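Local coordinates for programmed cell death 6-interacting protein (PDB 5WA1) that helps concentrate and sort cargo into intralumenal vesicles of multivesicular bodies and serves in cytokinesis and membrane repair, represented by its CHMP4-binding Bro1 domain, at residues F114-A119 against S142-N147; K289-E294 against F338-R343. One frame throughout, in Å; residues are numbered along the deposited sequence.

Interaction 1 of 2, residues F114-A119 against S142-N147; sequences FTWKDA and SCVLFN
Trp116 and Asn147 meet with their polar atoms already engaged elsewhere: the indole NE1 gives its hydrogen to Glu140 OE1, about one turn before Cys143 on helix 137-157, and Asn147 OD1 accepts one from Lys31 N. Held this way, the Asn147 amide stands steeply across the indole, planes 76° apart, with ND2 at the ring edge, 3.7 Å from Trp116 CZ3. Cys143 takes a face of the same ring. Its CB lies above the six-membered ring, 3.4 Å from the centroid, in a close CH-pi contact, while SG sits over the five-membered ring, 3.8 Å from that centroid, as a sulfur-aromatic contact. With chi1 at -61°, SG is swung beside the backbone N, and CB and SG thus follow the long axis of the bicycle. Val144 CG2 adds an oblique contact 4.0 Å from Trp116 CZ2. Farther along, where the strand has given way to loop, Ala119 CB rests 3.7 Å from Phe146 CE1. The strand belongs to a two-stranded antiparallel sheet with 131-134, which is thereby laid on helix 137-157 in the buried part of the Bro1 domain. Apolar and aromatic contacts join the two segments, and helix 137-157 is both the surface under the indole and, through Glu140, the partner for its buried N-H, which together probably hold the ring's rotation.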
loop_
_atom_site.group_PDB
_atom_site.type_symbol
_atom_site.label_atom_id
_atom_site.label_comp_id
_atom_site.label_asym_id
_atom_site.label_seq_id
_atom_site.Cartn_x
_atom_site.Cartn_y
_atom_site.Cartn_z
ATOM N N PHE A 114 9.280 -5.401 24.145
ATOM C CA PHE A 114 8.895 -5.974 22.865
ATOM C C PHE A 114 10.117 -6.014 21.961
ATOM O O PHE A 114 10.828 -5.011 21.819
ATOM C CB PHE A 114 7.771 -5.167 22.221
ATOM C CG PHE A 114 6.611 -4.915 23.141
ATOM C CD1 PHE A 114 5.638 -5.883 23.335
ATOM C CD2 PHE A 114 6.498 -3.708 23.812
ATOM C CE1 PHE A 114 4.566 -5.647 24.184
ATOM C CE2 PHE A 114 5.434 -3.465 24.661
ATOM C CZ PHE A 114 4.467 -4.434 24.848
ATOM N N THR A 115 10.373 -7.181 21.381
ATOM C CA THR A 115 11.494 -7.390 20.480
ATOM C C THR A 115 10.948 -7.679 19.094
ATOM O O THR A 115 10.158 -8.611 18.922
ATOM C CB THR A 115 12.376 -8.541 20.960
ATOM O OG1 THR A 115 12.864 -8.243 22.271
ATOM C CG2 THR A 115 13.553 -8.736 20.019
ATOM N N TRP A 116 11.372 -6.882 18.115
ATOM C CA TRP A 116 10.908 -6.996 16.742
ATOM C C TRP A 116 12.103 -7.027 15.805
ATOM O O TRP A 116 13.133 -6.394 16.061
ATOM C CB TRP A 116 9.994 -5.834 16.355
ATOM C CG TRP A 116 8.654 -5.885 17.005
ATOM C CD1 TRP A 116 8.343 -5.504 18.278
ATOM C CD2 TRP A 116 7.433 -6.333 16.406
ATOM N NE1 TRP A 116 7.001 -5.693 18.512
ATOM C CE2 TRP A 116 6.420 -6.201 17.379
ATOM C CE3 TRP A 116 7.098 -6.836 15.145
ATOM C CZ2 TRP A 116 5.094 -6.550 17.127
ATOM C CZ3 TRP A 116 5.777 -7.183 14.898
ATOM C CH2 TRP A 116 4.796 -7.041 15.885
ATOM N N LYS A 117 11.954 -7.777 14.746
ATOM C CA LYS A 117 12.973 -7.925 13.761
ATOM C C LYS A 117 12.678 -7.038 12.544
ATOM O O LYS A 117 11.547 -6.724 12.268
ATOM C CB LYS A 117 13.004 -9.369 13.361
ATOM C CG LYS A 117 14.228 -9.784 12.611
ATOM C CD LYS A 117 14.063 -11.198 12.127
ATOM C CE LYS A 117 15.165 -11.537 11.154
ATOM N NZ LYS A 117 14.728 -12.610 10.231
ATOM N N ASP A 118 13.715 -6.612 11.842
ATOM C CA ASP A 118 13.517 -5.777 10.659
ATOM C C ASP A 118 12.780 -6.555 9.578
ATOM O O ASP A 118 13.081 -7.725 9.318
ATOM C CB ASP A 118 14.860 -5.284 10.126
ATOM C CG ASP A 118 14.709 -4.158 9.118
ATOM O OD1 ASP A 118 14.517 -4.449 7.916
ATOM O OD2 ASP A 118 14.778 -2.980 9.529
ATOM N N ALA A 119 11.803 -5.895 8.939
ATOM C CA ALA A 119 11.048 -6.549 7.878
ATOM C C ALA A 119 11.905 -6.804 6.643
ATOM O O ALA A 119 11.624 -7.738 5.880
ATOM C CB ALA A 119 9.831 -5.706 7.499
ATOM N N SER A 142 3.634 0.749 16.765
ATOM C CA SER A 142 4.172 1.061 15.442
ATOM C C SER A 142 4.437 -0.201 14.636
ATOM O O SER A 142 4.169 -0.240 13.429
ATOM C CB SER A 142 5.461 1.873 15.572
ATOM O OG SER A 142 5.196 3.170 16.060
ATOM N N CYS A 143 4.994 -1.228 15.278
ATOM C CA CYS A 143 5.293 -2.469 14.577
ATOM C C CYS A 143 4.020 -3.236 14.254
ATOM O O CYS A 143 3.920 -3.856 13.189
ATOM C CB CYS A 143 6.229 -3.335 15.420
ATOM S SG CYS A 143 7.820 -2.575 15.769
ATOM N N VAL A 144 3.046 -3.223 15.168
ATOM C CA VAL A 144 1.768 -3.866 14.885
ATOM C C VAL A 144 1.066 -3.169 13.726
ATOM O O VAL A 144 0.527 -3.825 12.826
ATOM C CB VAL A 144 0.899 -3.905 16.157
ATOM C CG1 VAL A 144 -0.547 -4.210 15.813
ATOM C CG2 VAL A 144 1.436 -4.946 17.093
ATOM N N LEU A 145 1.074 -1.834 13.712
ATOM C CA LEU A 145 0.443 -1.134 12.596
ATOM C C LEU A 145 1.176 -1.405 11.288
ATOM O O LEU A 145 0.547 -1.454 10.226
ATOM C CB LEU A 145 0.377 0.371 12.867
ATOM C CG LEU A 145 -0.383 1.159 11.788
ATOM C CD1 LEU A 145 -1.771 0.564 11.572
ATOM C CD2 LEU A 145 -0.464 2.650 12.134
ATOM N N PHE A 146 2.498 -1.588 11.348
ATOM C CA PHE A 146 3.253 -1.994 10.166
ATOM C C PHE A 146 2.727 -3.306 9.605
ATOM O O PHE A 146 2.559 -3.452 8.390
ATOM C CB PHE A 146 4.739 -2.129 10.519
ATOM C CG PHE A 146 5.631 -2.392 9.325
ATOM C CD1 PHE A 146 5.812 -3.683 8.843
ATOM C CD2 PHE A 146 6.291 -1.346 8.698
ATOM C CE1 PHE A 146 6.622 -3.921 7.746
ATOM C CE2 PHE A 146 7.116 -1.575 7.604
ATOM C CZ PHE A 146 7.281 -2.864 7.128
ATOM N N ASN A 147 2.485 -4.284 10.478
ATOM C CA ASN A 147 2.016 -5.583 10.008
ATOM C C ASN A 147 0.578 -5.516 9.517
ATOM O O ASN A 147 0.214 -6.270 8.611
ATOM C CB ASN A 147 2.176 -6.636 11.114
ATOM C CG ASN A 147 3.610 -7.131 11.233
ATOM O OD1 ASN A 147 4.519 -6.533 10.663
ATOM N ND2 ASN A 147 3.817 -8.221 11.967
#

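Interaction 2 of 2, residues K289-E294 against F338-R343; sequences KKFGEE and FIYHDR
Asp342 reaches across to Phe291 and Gly292 at the start of helix 291-311, just after the Schellman motif in which Lys289 ends helix 262-287; the contact brings the start of helix 291-311 against the exit of helix 319-340. The polar part of the contact is gathered on one carboxylate oxygen. Asp342 OD2 takes the N-H of Gly292 at 3.1 Å through its anti lone pair, the bond fairly straight at 153°. It also lies 3.0 Å from Phe291 N, but there the hydrogen points well off line and the bond is weak. Lying at the helix's amino end, the negative charge is probably favoured by the N-H groups of the first turn and the positive end of the helix dipole. Asp342 is itself positioned from helix 319-340, because its backbone N binds Asn336 OD1.

The aromatic part is an offset stack of Phe291 on Tyr340, with centroids 4.2 Å apart and planes at 21°. Phe291 CE2 sits over the middle of the tyrosine ring, whereas Tyr340 CE2 lies nearer the rim of the phenylalanine. The closest atoms of the pair are Phe291 CD2 and Tyr340 CD2, at 3.5 Å. Ile339 CB backs the other face of Tyr340, and Lys289 CA that of Phe291, so each ring is backed by a residue close by in sequence.

The third kind of contact is made by backbone alone. Having no side chain, Gly292 lets the extended chain at Asp342 and Arg343 come close, and its CA-H points at Arg343 O, with CA 3.4 Å from the oxygen and an angle of 154° at the hydrogen.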
loop_
_atom_site.group_PDB
_atom_site.type_symbol
_atom_site.label_atom_id
_atom_site.label_comp_id
_atom_site.label_asym_id
_atom_site.label_seq_id
_atom_site.Cartn_x
_atom_site.Cartn_y
_atom_site.Cartn_z
ATOM N N LYS A 289 -10.892 12.492 -35.110
ATOM C CA LYS A 289 -10.319 12.594 -36.457
ATOM C C LYS A 289 -8.993 13.349 -36.454
ATOM O O LYS A 289 -8.597 13.942 -37.460
ATOM C CB LYS A 289 -11.302 13.235 -37.441
ATOM C CG LYS A 289 -12.669 12.576 -37.429
ATOM C CD LYS A 289 -13.599 13.242 -38.402
ATOM C CE LYS A 289 -15.020 12.739 -38.257
ATOM N NZ LYS A 289 -15.853 13.373 -39.309
ATOM N N LYS A 290 -8.296 13.330 -35.318
ATOM C CA LYS A 290 -6.984 13.967 -35.183
ATOM C C LYS A 290 -5.933 12.890 -35.425
ATOM O O LYS A 290 -5.279 12.386 -34.512
ATOM C CB LYS A 290 -6.838 14.615 -33.805
ATOM C CG LYS A 290 -7.796 15.776 -33.571
ATOM C CD LYS A 290 -7.897 16.140 -32.089
ATOM C CE LYS A 290 -8.718 17.404 -31.924
ATOM N NZ LYS A 290 -8.474 18.073 -30.629
ATOM N N PHE A 291 -5.778 12.534 -36.698
ATOM C CA PHE A 291 -5.022 11.337 -37.044
ATOM C C PHE A 291 -3.526 11.539 -36.867
ATOM O O PHE A 291 -2.814 10.592 -36.520
ATOM C CB PHE A 291 -5.350 10.925 -38.494
ATOM C CG PHE A 291 -6.782 10.484 -38.685
ATOM C CD1 PHE A 291 -7.343 9.501 -37.885
ATOM C CD2 PHE A 291 -7.572 11.072 -39.667
ATOM C CE1 PHE A 291 -8.669 9.103 -38.067
ATOM C CE2 PHE A 291 -8.892 10.679 -39.859
ATOM C CZ PHE A 291 -9.443 9.695 -39.066
ATOM N N GLY A 292 -3.018 12.746 -37.135
ATOM C CA GLY A 292 -1.623 13.019 -36.842
ATOM C C GLY A 292 -1.330 12.872 -35.360
ATOM O O GLY A 292 -0.365 12.211 -34.963
ATOM N N GLU A 293 -2.194 13.448 -34.521
ATOM C CA GLU A 293 -2.005 13.335 -33.079
ATOM C C GLU A 293 -2.097 11.886 -32.619
ATOM O O GLU A 293 -1.326 11.454 -31.754
ATOM C CB GLU A 293 -3.025 14.194 -32.330
ATOM C CG GLU A 293 -2.988 13.928 -30.822
ATOM C CD GLU A 293 -3.959 14.773 -30.010
ATOM O OE1 GLU A 293 -4.546 15.727 -30.567
ATOM O OE2 GLU A 293 -4.124 14.481 -28.797
ATOM N N GLU A 294 -3.030 11.113 -33.188
ATOM C CA GLU A 294 -3.132 9.705 -32.813
ATOM C C GLU A 294 -1.810 8.981 -33.039
ATOM O O GLU A 294 -1.362 8.211 -32.180
ATOM C CB GLU A 294 -4.247 9.003 -33.602
ATOM C CG GLU A 294 -4.378 7.538 -33.171
ATOM C CD GLU A 294 -5.069 6.617 -34.179
ATOM O OE1 GLU A 294 -5.409 7.067 -35.301
ATOM O OE2 GLU A 294 -5.268 5.424 -33.822
ATOM N N PHE A 338 -1.704 7.413 -46.942
ATOM C CA PHE A 338 -2.393 7.214 -48.203
ATOM C C PHE A 338 -3.639 8.074 -48.351
ATOM O O PHE A 338 -4.017 8.396 -49.479
ATOM C CB PHE A 338 -2.761 5.737 -48.377
ATOM C CG PHE A 338 -3.457 5.440 -49.677
ATOM C CD1 PHE A 338 -2.855 5.750 -50.890
ATOM C CD2 PHE A 338 -4.710 4.846 -49.691
ATOM C CE1 PHE A 338 -3.496 5.481 -52.090
ATOM C CE2 PHE A 338 -5.351 4.571 -50.885
ATOM C CZ PHE A 338 -4.741 4.890 -52.084
ATOM N N ILE A 339 -4.275 8.478 -47.251
ATOM C CA ILE A 339 -5.577 9.133 -47.340
ATOM C C ILE A 339 -5.515 10.544 -46.768
ATOM O O ILE A 339 -5.711 11.530 -47.489
ATOM C CB ILE A 339 -6.672 8.316 -46.620
ATOM C CG1 ILE A 339 -6.596 6.838 -46.998
ATOM C CG2 ILE A 339 -8.056 8.860 -46.955
ATOM C CD1 ILE A 339 -7.444 5.945 -46.094
ATOM N N TYR A 340 -5.252 10.649 -45.462
ATOM C CA TYR A 340 -5.538 11.901 -44.771
ATOM C C TYR A 340 -4.391 12.894 -44.879
ATOM O O TYR A 340 -4.635 14.100 -45.007
ATOM C CB TYR A 340 -5.876 11.617 -43.309
ATOM C CG TYR A 340 -6.895 10.515 -43.178
ATOM C CD1 TYR A 340 -8.154 10.640 -43.755
ATOM C CD2 TYR A 340 -6.587 9.335 -42.505
ATOM C CE1 TYR A 340 -9.095 9.628 -43.650
ATOM C CE2 TYR A 340 -7.513 8.318 -42.390
ATOM C CZ TYR A 340 -8.766 8.466 -42.964
ATOM O OH TYR A 340 -9.686 7.446 -42.851
ATOM N N HIS A 341 -3.146 12.408 -44.844
ATOM C CA HIS A 341 -1.955 13.261 -44.908
ATOM C C HIS A 341 -1.930 14.304 -43.790
ATOM O O HIS A 341 -1.509 15.445 -43.997
ATOM C CB HIS A 341 -1.833 13.926 -46.278
ATOM C CG HIS A 341 -1.738 12.947 -47.401
ATOM N ND1 HIS A 341 -2.443 13.084 -48.575
ATOM C CD2 HIS A 341 -1.021 11.804 -47.522
ATOM C CE1 HIS A 341 -2.161 12.072 -49.377
ATOM N NE2 HIS A 341 -1.304 11.280 -48.760
ATOM N N ASP A 342 -2.394 13.914 -42.597
ATOM C CA ASP A 342 -2.196 14.736 -41.411
ATOM C C ASP A 342 -0.711 14.843 -41.101
ATOM O O ASP A 342 0.025 13.855 -41.174
ATOM C CB ASP A 342 -2.894 14.118 -40.190
ATOM C CG ASP A 342 -4.377 14.480 -40.084
ATOM O OD1 ASP A 342 -4.946 15.027 -41.035
ATOM O OD2 ASP A 342 -4.971 14.219 -39.013
ATOM N N ARG A 343 -0.270 16.038 -40.722
ATOM C CA ARG A 343 1.066 16.167 -40.158
ATOM C C ARG A 343 1.100 15.509 -38.787
ATOM O O ARG A 343 0.174 15.659 -37.983
ATOM C CB ARG A 343 1.476 17.632 -40.035
ATOM C CG ARG A 343 2.925 17.797 -39.612
ATOM C CD ARG A 343 3.175 19.110 -38.887
ATOM N NE ARG A 343 3.975 18.905 -37.682
ATOM C CZ ARG A 343 5.304 18.925 -37.650
ATOM N NH1 ARG A 343 5.997 19.151 -38.761
ATOM N NH2 ARG A 343 5.943 18.725 -36.504
#

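How the interactions relate
The two contacts lie on opposite sides of the chain's centre, their centres 58 Å apart and their nearest atoms about 41 Å apart, and they share no helix or strand. Interaction 1 is buried and sets a strand on the flank of a helix; interaction 2 is at the surface and ties the start of one helix to the exit from another, within the broad part of the domain that interacts with CHMP4 proteins. Their chemistry follows this placement. In the interior, indole, sulfur and aliphatic groups pack together and polar atoms find partners outside the two segments. At the far end, a carboxylate meets backbone N-H groups directly, and the aromatic pair stacks partly in solvent.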